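Local coordinates for protein O-methyltransferase family 2 (PDB 5I2H) that binds the flavone apigenin and probably transfers methyl groups from S-adenosylmethionine to hydroxyl oxygens as a dimeric O-methyltransferase, at residues 164-169 with 207-212; 170-175 with 352-357. All coordinates share one frame; numbering follows the deposited sequence.

Contact 1: 164-169 with 207-212. With AGI (5,7-dihydroxy-2-(4-hydroxyphenyl)-4H-chromen-4-one), chain C.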
ATOM      1  N   SER A 164      -0.868 -21.879   0.626  1.00 21.49           N
ATOM      2  CA  SER A 164      -1.091 -20.440   0.509  1.00 23.55           C
ATOM      3  C   SER A 164      -0.987 -19.973  -0.934  1.00 23.27           C
ATOM      4  O   SER A 164      -1.824 -19.192  -1.407  1.00 27.69           O
ATOM      5  CB  SER A 164      -0.102 -19.693   1.388  1.00 27.20           C
ATOM      6  OG  SER A 164      -0.336 -20.065   2.742  1.00 28.22           O
ATOM      7  N   LEU A 165       0.032 -20.421  -1.656  1.00 19.09           N
ATOM      8  CA  LEU A 165       0.097 -20.083  -3.076  1.00 21.04           C
ATOM      9  C   LEU A 165      -1.004 -20.764  -3.889  1.00 18.66           C
ATOM     10  O   LEU A 165      -1.342 -20.284  -4.980  1.00 18.27           O
ATOM     11  CB  LEU A 165       1.469 -20.441  -3.650  1.00 24.32           C
ATOM     12  CG  LEU A 165       2.652 -19.786  -2.904  1.00 27.18           C
ATOM     13  CD1 LEU A 165       3.967 -19.947  -3.642  1.00 28.54           C
ATOM     14  CD2 LEU A 165       2.427 -18.325  -2.573  1.00 29.75           C
ATOM     15  N   ALA A 166      -1.579 -21.862  -3.392  1.00 16.68           N
ATOM     16  CA  ALA A 166      -2.586 -22.571  -4.174  1.00 13.36           C
ATOM     17  C   ALA A 166      -3.831 -21.724  -4.381  1.00 10.35           C
ATOM     18  O   ALA A 166      -4.508 -21.872  -5.412  1.00 10.84           O
ATOM     19  CB  ALA A 166      -2.946 -23.893  -3.498  1.00 13.69           C
ATOM     20  N   GLY A 167      -4.158 -20.836  -3.428  1.00 11.05           N
ATOM     21  CA  GLY A 167      -5.327 -19.981  -3.619  1.00 11.72           C
ATOM     22  C   GLY A 167      -5.202 -19.113  -4.863  1.00  9.74           C
ATOM     23  O   GLY A 167      -6.166 -18.945  -5.624  1.00 10.37           O
ATOM     24  N   ARG A 168      -4.004 -18.576  -5.110  1.00  9.93           N
ATOM     25  CA  ARG A 168      -3.815 -17.834  -6.353  1.00 11.62           C
ATOM     26  C   ARG A 168      -3.991 -18.746  -7.562  1.00 10.33           C
ATOM     27  O   ARG A 168      -4.663 -18.380  -8.530  1.00  9.26           O
ATOM     28  CB  ARG A 168      -2.444 -17.141  -6.402  1.00 12.63           C
ATOM     29  CG  ARG A 168      -2.254 -16.371  -7.742  1.00 15.99           C
ATOM     30  CD  ARG A 168      -0.962 -15.556  -7.786  1.00 18.84           C
ATOM     31  NE  ARG A 168       0.206 -16.444  -7.627  1.00 21.31           N
ATOM     32  CZ  ARG A 168       1.378 -16.071  -7.127  1.00 23.33           C
ATOM     33  NH1 ARG A 168       1.557 -14.806  -6.739  1.00 26.45           N
ATOM     34  NH2 ARG A 168       2.365 -16.963  -7.014  1.00 22.34           N
ATOM     35  N   ALA A 169      -3.429 -19.957  -7.512  1.00  9.27           N
ATOM     36  CA  ALA A 169      -3.553 -20.867  -8.646  1.00  9.04           C
ATOM     37  C   ALA A 169      -5.007 -21.229  -8.937  1.00  9.87           C
ATOM     38  O   ALA A 169      -5.396 -21.324 -10.114  1.00  9.77           O
ATOM     39  CB  ALA A 169      -2.724 -22.122  -8.393  1.00  9.14           C
ATOM     40  N   SER A 207       1.658 -27.857  -6.028  0.58 27.48           N
ATOM     41  CA  SER A 207       0.219 -27.697  -6.165  0.58 25.74           C
ATOM     42  C   SER A 207      -0.111 -28.377  -7.488  0.58 22.35           C
ATOM     43  O   SER A 207      -1.009 -29.221  -7.514  0.58 22.20           O
ATOM     44  CB  SER A 207      -0.257 -26.233  -6.122  0.58 25.45           C
ATOM     45  OG  SER A 207      -0.427 -25.685  -7.437  0.58 27.21           O
ATOM     46  N   GLY A 208       0.630 -28.072  -8.576  1.00 17.22           N
ATOM     47  CA  GLY A 208       0.319 -28.686  -9.857  1.00 11.75           C
ATOM     48  C   GLY A 208      -1.055 -28.316 -10.402  1.00  8.12           C
ATOM     49  O   GLY A 208      -1.550 -28.931 -11.364  1.00  9.63           O
ATOM     50  N   ILE A 209      -1.675 -27.305  -9.796  1.00  8.28           N
ATOM     51  CA  ILE A 209      -3.052 -26.942 -10.126  1.00  7.42           C
ATOM     52  C   ILE A 209      -3.166 -26.506 -11.580  1.00  8.95           C
ATOM     53  O   ILE A 209      -4.174 -26.801 -12.243  1.00  9.31           O
ATOM     54  CB  ILE A 209      -3.532 -25.860  -9.151  1.00  7.90           C
ATOM     55  CG1 ILE A 209      -3.792 -26.512  -7.779  1.00 11.13           C
ATOM     56  CG2 ILE A 209      -4.804 -25.168  -9.641  1.00  9.74           C
ATOM     57  CD1 ILE A 209      -3.905 -25.481  -6.659  1.00 13.19           C
ATOM     58  N   TYR A 210      -2.155 -25.786 -12.104  1.00  7.78           N
ATOM     59  CA  TYR A 210      -2.249 -25.363 -13.499  1.00  8.38           C
ATOM     60  C   TYR A 210      -2.311 -26.566 -14.426  1.00  7.64           C
ATOM     61  O   TYR A 210      -3.069 -26.564 -15.407  1.00  8.67           O
ATOM     62  CB  TYR A 210      -1.086 -24.449 -13.882  1.00  8.76           C
ATOM     63  CG  TYR A 210      -1.174 -23.100 -13.188  1.00 10.58           C
ATOM     64  CD1 TYR A 210      -1.919 -22.060 -13.725  1.00 14.55           C
ATOM     65  CD2 TYR A 210      -0.514 -22.864 -11.983  1.00 14.59           C
ATOM     66  CE1 TYR A 210      -2.012 -20.832 -13.078  1.00 14.25           C
ATOM     67  CE2 TYR A 210      -0.596 -21.632 -11.333  1.00 14.36           C
ATOM     68  CZ  TYR A 210      -1.338 -20.615 -11.895  1.00 15.37           C
ATOM     69  OH  TYR A 210      -1.438 -19.389 -11.258  1.00 17.36           O
ATOM     70  N   THR A 211      -1.494 -27.589 -14.140  1.00  7.72           N
ATOM     71  CA  THR A 211      -1.509 -28.804 -14.950  1.00  8.40           C
ATOM     72  C   THR A 211      -2.825 -29.547 -14.805  1.00  9.21           C
ATOM     73  O   THR A 211      -3.363 -30.039 -15.804  1.00 10.18           O
ATOM     74  CB  THR A 211      -0.337 -29.695 -14.561  1.00 11.97           C
ATOM     75  OG1 THR A 211       0.870 -28.984 -14.852  1.00 13.98           O
ATOM     76  CG2 THR A 211      -0.343 -31.004 -15.352  1.00 11.23           C
HETATM   77  N   MSE A 212      -3.372 -29.625 -13.580  1.00  8.71           N
HETATM   78  CA  MSE A 212      -4.653 -30.301 -13.398  1.00  7.84           C
HETATM   79  C   MSE A 212      -5.759 -29.615 -14.216  1.00  8.81           C
HETATM   80  O   MSE A 212      -6.577 -30.310 -14.824  1.00 10.43           O
HETATM   81  CB  MSE A 212      -5.040 -30.374 -11.924  1.00  8.78           C
HETATM   82  CG  MSE A 212      -4.023 -31.172 -11.131  1.00 11.15           C
HETATM   83 SE   MSE A 212      -4.354 -30.881  -9.259  0.79 13.58          SE
HETATM   84  CE  MSE A 212      -2.568 -31.486  -8.700  1.00 15.59           C
TER
HETATM   85  CAG AGI C 501       7.029 -16.981   0.496  1.00 46.44           C
HETATM   86  CAE AGI C 501       7.243 -16.977   1.872  1.00 47.01           C
HETATM   87  CAM AGI C 501       8.408 -17.549   2.374  1.00 47.54           C
HETATM   88  OAB AGI C 501       8.600 -17.530   3.726  1.00 48.49           O
HETATM   89  CAF AGI C 501       9.355 -18.122   1.508  1.00 47.10           C
HETATM   90  CAH AGI C 501       9.141 -18.124   0.125  1.00 46.65           C
HETATM   91  CAP AGI C 501       7.969 -17.549  -0.371  1.00 45.12           C
HETATM   92  CAQ AGI C 501       7.618 -17.483  -1.816  1.00 42.50           C
HETATM   93  OAL AGI C 501       6.567 -16.632  -2.068  1.00 40.41           O
HETATM   94  CAJ AGI C 501       8.266 -18.202  -2.837  1.00 40.70           C
HETATM   95  CAR AGI C 501       7.843 -18.051  -4.172  1.00 38.44           C
HETATM   96  OAA AGI C 501       8.397 -18.699  -5.093  1.00 34.76           O
HETATM   97  CAT AGI C 501       6.689 -17.123  -4.471  1.00 38.64           C
HETATM   98  CAS AGI C 501       6.078 -16.412  -3.324  1.00 38.35           C
HETATM   99  CAK AGI C 501       5.022 -15.536  -3.505  1.00 35.64           C
HETATM  100  CAN AGI C 501       4.520 -15.317  -4.774  1.00 34.15           C
HETATM  101  OAC AGI C 501       3.475 -14.464  -4.884  1.00 31.85           O
HETATM  102  CAI AGI C 501       5.041 -15.959  -5.908  1.00 35.47           C
HETATM  103  CAO AGI C 501       6.099 -16.850  -5.823  1.00 36.68           C
HETATM  104  OAD AGI C 501       6.549 -17.426  -6.953  1.00 36.69           O
HETATM  105  O   HOH W   1      -0.161 -19.187  -8.797  1.00 22.30           O

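Contact 2: 170-175 with 352-357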
ATOM      1  N   TRP A 170      -5.831 -21.457  -7.900  1.00  8.92           N
ATOM      2  CA  TRP A 170      -7.230 -21.777  -8.202  1.00  7.84           C
ATOM      3  C   TRP A 170      -7.914 -20.612  -8.912  1.00  7.84           C
ATOM      4  O   TRP A 170      -8.839 -20.823  -9.701  1.00  9.94           O
ATOM      5  CB  TRP A 170      -8.031 -22.132  -6.943  1.00  8.36           C
ATOM      6  CG  TRP A 170      -7.636 -23.424  -6.291  1.00  9.21           C
ATOM      7  CD1 TRP A 170      -7.142 -23.578  -5.011  1.00 10.71           C
ATOM      8  CD2 TRP A 170      -7.718 -24.760  -6.850  1.00 10.45           C
ATOM      9  NE1 TRP A 170      -6.877 -24.904  -4.770  1.00 11.82           N
ATOM     10  CE2 TRP A 170      -7.234 -25.653  -5.863  1.00 11.00           C
ATOM     11  CE3 TRP A 170      -8.136 -25.284  -8.094  1.00 10.62           C
ATOM     12  CZ2 TRP A 170      -7.172 -27.051  -6.077  1.00 11.33           C
ATOM     13  CZ3 TRP A 170      -8.091 -26.662  -8.295  1.00 11.35           C
ATOM     14  CH2 TRP A 170      -7.599 -27.522  -7.301  1.00 10.02           C
ATOM     15  N   ASN A 171      -7.476 -19.376  -8.647  1.00  8.51           N
ATOM     16  CA  ASN A 171      -8.068 -18.235  -9.335  1.00  6.89           C
ATOM     17  C   ASN A 171      -7.560 -18.063 -10.759  1.00  8.87           C
ATOM     18  O   ASN A 171      -8.288 -17.514 -11.589  1.00 13.37           O
ATOM     19  CB  ASN A 171      -7.801 -16.940  -8.569  1.00  7.38           C
ATOM     20  CG  ASN A 171      -8.763 -16.765  -7.412  1.00  7.30           C
ATOM     21  OD1 ASN A 171      -9.865 -16.215  -7.594  1.00  9.77           O
ATOM     22  ND2 ASN A 171      -8.391 -17.277  -6.217  1.00  6.86           N
ATOM     23  N   VAL A 172      -6.330 -18.465 -11.058  1.00  6.90           N
ATOM     24  CA  VAL A 172      -5.718 -18.161 -12.352  1.00  7.75           C
ATOM     25  C   VAL A 172      -5.717 -19.383 -13.274  1.00  8.53           C
ATOM     26  O   VAL A 172      -5.795 -19.235 -14.497  1.00 10.64           O
ATOM     27  CB  VAL A 172      -4.282 -17.634 -12.173  1.00  7.85           C
ATOM     28  CG1 VAL A 172      -3.655 -17.289 -13.566  1.00  9.55           C
ATOM     29  CG2 VAL A 172      -4.281 -16.390 -11.240  1.00  9.88           C
ATOM     30  N   ALA A 173      -5.615 -20.593 -12.710  1.00  7.82           N
ATOM     31  CA  ALA A 173      -5.504 -21.768 -13.572  1.00  7.68           C
ATOM     32  C   ALA A 173      -6.682 -21.910 -14.547  1.00  9.26           C
ATOM     33  O   ALA A 173      -6.436 -22.314 -15.697  1.00 10.60           O
ATOM     34  CB  ALA A 173      -5.337 -23.052 -12.737  1.00  8.24           C
ATOM     35  N   PRO A 174      -7.938 -21.553 -14.199  1.00 10.13           N
ATOM     36  CA  PRO A 174      -9.011 -21.643 -15.214  1.00 10.14           C
ATOM     37  C   PRO A 174      -8.749 -20.778 -16.443  1.00 10.33           C
ATOM     38  O   PRO A 174      -9.007 -21.219 -17.586  1.00 10.81           O
ATOM     39  CB  PRO A 174     -10.262 -21.176 -14.453  1.00 10.40           C
ATOM     40  CG  PRO A 174      -9.971 -21.537 -12.989  1.00 10.17           C
ATOM     41  CD  PRO A 174      -8.474 -21.259 -12.847  1.00 10.37           C
ATOM     42  N   ARG A 175      -8.269 -19.544 -16.238  0.59 10.29           N
ATOM     43  CA  ARG A 175      -7.876 -18.700 -17.362  0.59 10.51           C
ATOM     44  C   ARG A 175      -6.731 -19.336 -18.134  0.59 10.80           C
ATOM     45  O   ARG A 175      -6.774 -19.447 -19.366  0.59 12.27           O
ATOM     46  CB  ARG A 175      -7.450 -17.319 -16.864  0.59 12.58           C
ATOM     47  CG  ARG A 175      -8.511 -16.554 -16.154  0.59 14.20           C
ATOM     48  CD  ARG A 175      -9.644 -16.208 -17.071  0.59 13.40           C
ATOM     49  NE  ARG A 175     -10.801 -15.721 -16.331  0.59 15.29           N
ATOM     50  CZ  ARG A 175     -11.945 -15.425 -16.929  0.59 15.60           C
ATOM     51  NH1 ARG A 175     -12.051 -15.587 -18.250  0.59 15.59           N
ATOM     52  NH2 ARG A 175     -12.967 -14.977 -16.220  0.59 16.62           N
ATOM     53  N   THR A 352      -3.351 -13.996 -18.542  1.00 10.72           N
ATOM     54  CA  THR A 352      -4.192 -14.926 -17.790  1.00  9.73           C
ATOM     55  C   THR A 352      -4.998 -14.109 -16.791  1.00 12.31           C
ATOM     56  O   THR A 352      -5.976 -13.448 -17.183  1.00 16.43           O
ATOM     57  CB  THR A 352      -3.344 -16.055 -17.185  1.00 10.36           C
ATOM     58  OG1 THR A 352      -2.365 -15.507 -16.300  1.00  9.75           O
ATOM     59  CG2 THR A 352      -2.615 -16.865 -18.333  1.00 11.43           C
ATOM     60  N   SER A 353      -4.660 -14.156 -15.498  0.73 11.45           N
ATOM     61  CA  SER A 353      -5.298 -13.286 -14.509  0.73 12.96           C
ATOM     62  C   SER A 353      -4.297 -13.020 -13.393  0.73 12.75           C
ATOM     63  O   SER A 353      -3.186 -13.555 -13.401  0.73 13.19           O
ATOM     64  CB  SER A 353      -6.583 -13.894 -13.934  0.73 16.11           C
ATOM     65  OG  SER A 353      -7.179 -12.960 -13.038  0.73 16.06           O
ATOM     66  N   ALA A 354      -4.700 -12.188 -12.427  1.00 13.15           N
ATOM     67  CA  ALA A 354      -3.824 -11.778 -11.327  1.00 13.50           C
ATOM     68  C   ALA A 354      -2.478 -11.288 -11.858  1.00 12.38           C
ATOM     69  O   ALA A 354      -1.414 -11.599 -11.318  1.00 14.53           O
ATOM     70  CB  ALA A 354      -3.641 -12.907 -10.300  1.00 15.20           C
ATOM     71  N   HIS A 355      -2.524 -10.514 -12.940  1.00  9.38           N
ATOM     72  CA  HIS A 355      -1.357  -9.959 -13.626  1.00 10.45           C
ATOM     73  C   HIS A 355      -0.493 -11.006 -14.327  1.00 10.09           C
ATOM     74  O   HIS A 355       0.609 -10.673 -14.791  1.00 12.37           O
ATOM     75  CB  HIS A 355      -0.511  -9.109 -12.662  1.00 14.03           C
ATOM     76  CG  HIS A 355      -1.274  -7.964 -12.067  1.00 17.37           C
ATOM     77  ND1 HIS A 355      -1.979  -7.065 -12.842  1.00 21.11           N
ATOM     78  CD2 HIS A 355      -1.476  -7.593 -10.781  1.00 19.06           C
ATOM     79  CE1 HIS A 355      -2.560  -6.174 -12.056  1.00 21.41           C
ATOM     80  NE2 HIS A 355      -2.274  -6.475 -10.803  1.00 20.02           N
ATOM     81  N   GLY A 356      -0.943 -12.254 -14.414  1.00  8.81           N
ATOM     82  CA  GLY A 356      -0.158 -13.287 -15.069  1.00  9.75           C
ATOM     83  C   GLY A 356      -0.198 -13.178 -16.575  1.00 10.25           C
ATOM     84  O   GLY A 356      -1.140 -12.629 -17.170  1.00 12.23           O
ATOM     85  N   HIS A 357       0.869 -13.668 -17.197  1.00  9.45           N
ATOM     86  CA  HIS A 357       0.993 -13.717 -18.646  1.00 10.01           C
ATOM     87  C   HIS A 357       1.580 -15.056 -19.023  1.00  9.63           C
ATOM     88  O   HIS A 357       2.520 -15.510 -18.379  1.00  9.41           O
ATOM     89  CB  HIS A 357       1.911 -12.616 -19.179  1.00 10.22           C
ATOM     90  CG  HIS A 357       1.288 -11.272 -19.107  1.00 16.87           C
ATOM     91  ND1 HIS A 357       1.340 -10.480 -17.978  1.00 20.32           N
ATOM     92  CD2 HIS A 357       0.514 -10.615 -20.002  1.00 15.88           C
ATOM     93  CE1 HIS A 357       0.659  -9.367 -18.200  1.00 19.44           C
ATOM     94  NE2 HIS A 357       0.145  -9.426 -19.417  1.00 19.89           N
TER
HETATM   95  O   HOH W   2      -8.851 -14.518 -11.684  1.00 29.23           O

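Contact 1: 164-169 with 207-212
Ala169 CB touches two side chains of helix 209-217. It lies 3.9 Å from Ile209 CG2 and 3.7 Å from Tyr210 CE2, and meets the tyrosine ring obliquely. One turn earlier, Ala166 CB touches Ile209 CD1 at 3.7 Å. The two branches of Ile209 serve two alanines: CG2 stands anti to the backbone N and faces Ala169, while the CG1 arm (chi1 -74°) carries CD1 to Ala166. In one of two conformers, Ser207 OG accepts a nearly straight bond from Ile209 N; this ST turn at the helix start is therefore uncertain.

No hydrogen bond joins the segments directly. Water 1 lies in the plane of the Tyr210 ring, 2.8 Å from Tyr210 OH, and accepts from Arg168 NE at 3.0 Å. The Arg168 chain is extended up to CD, then bends at chi3 (60°). Beyond the bend its guanidinium meets apigenin edge-on, and NH1 donates to OAC at 2.7 Å and also bonds Tyr317 OH. Leu165 CD1 and CD2 pack on flavone carbons. Tyr109 of the second subunit packs on Leu165 and Arg168 and hydrogen-bonds the ligand. Helix 154-179 thus links the flavone pocket to the helix after strand 199-203 of the Rossmann-like sheet.

Contact 2: 170-175 with 352-357
Val172 points from helix 154-179 into the turn between strands 345-351 and 357-362. Its CB packs against Tyr210 OH, and from there the two methyls part. CG1 is anti to the backbone N (chi1 -179°) and reaches Thr352, 3.5 Å from OG1. CG2 goes to the next two residues, 3.7 Å from Ala354 CB and also 3.7 Å from the carbonyl O of Ser353. CG1 lies near that same oxygen, so both methyls border it. The side chains of Val172 and Thr352 cross at about a right angle.

Arg175, one turn on, adds its aliphatic part. CB rests against Thr352 C at 4.0 Å. Arg175 and Ser353 each have two conformers; in one of each, Arg175 CG meets Ser353 CB and the guanidinium makes a cation-pi contact with Phe12.

Residues Ser353 to Gly356 of the opposing segment form a type I' beta turn. Gly356 N bonds to Ser353 O at 2.8 Å, so the oxygen that the valine methyls border already has a polar partner. Thr352 N bonds to Gly356 O. With Ser353 in that same conformer, water 2 joins the segments, 3.0 Å from Asn171 O, to which it donates, and 2.7 Å from Ser353 OG.

Cut back to an alanine, Val172 would lose both methyls, which would probably leave a gap beside Ala354 CB and Thr352 OG1, with the turn less firmly seated on the helix.

No direct hydrogen bond or salt bridge crosses this contact. Ser353 N is buried here without a polar partner, which is likely to carry some cost. The chemistry implies that methyl and methylene packing, helped perhaps by one water, holds the hairpin turn to the helix, while Thr352 OG1 bonds His300 NE2 outside the contact.

Overall arrangement
Contacts 1 and 2 use consecutive parts of helix 154-179, and their centres are 10 Å apart. Along the chain the order is 164-169, 170-175, 207-212, 352-357, so the contacts cross. Helix 209-217 follows strand 199-203 of the seven-stranded mixed sheet. The 352-357 segment links strand 345-351, at one edge of that sheet, to its neighbour 357-362. One helix therefore meets elements from early and late in the methyltransferase fold. The contacts also touch: Ile209 CD1 packs on Trp170 CE2. Both reach the second subunit. The shared helix thus brings the sheet connections, the apigenin pocket and the dimer interface together.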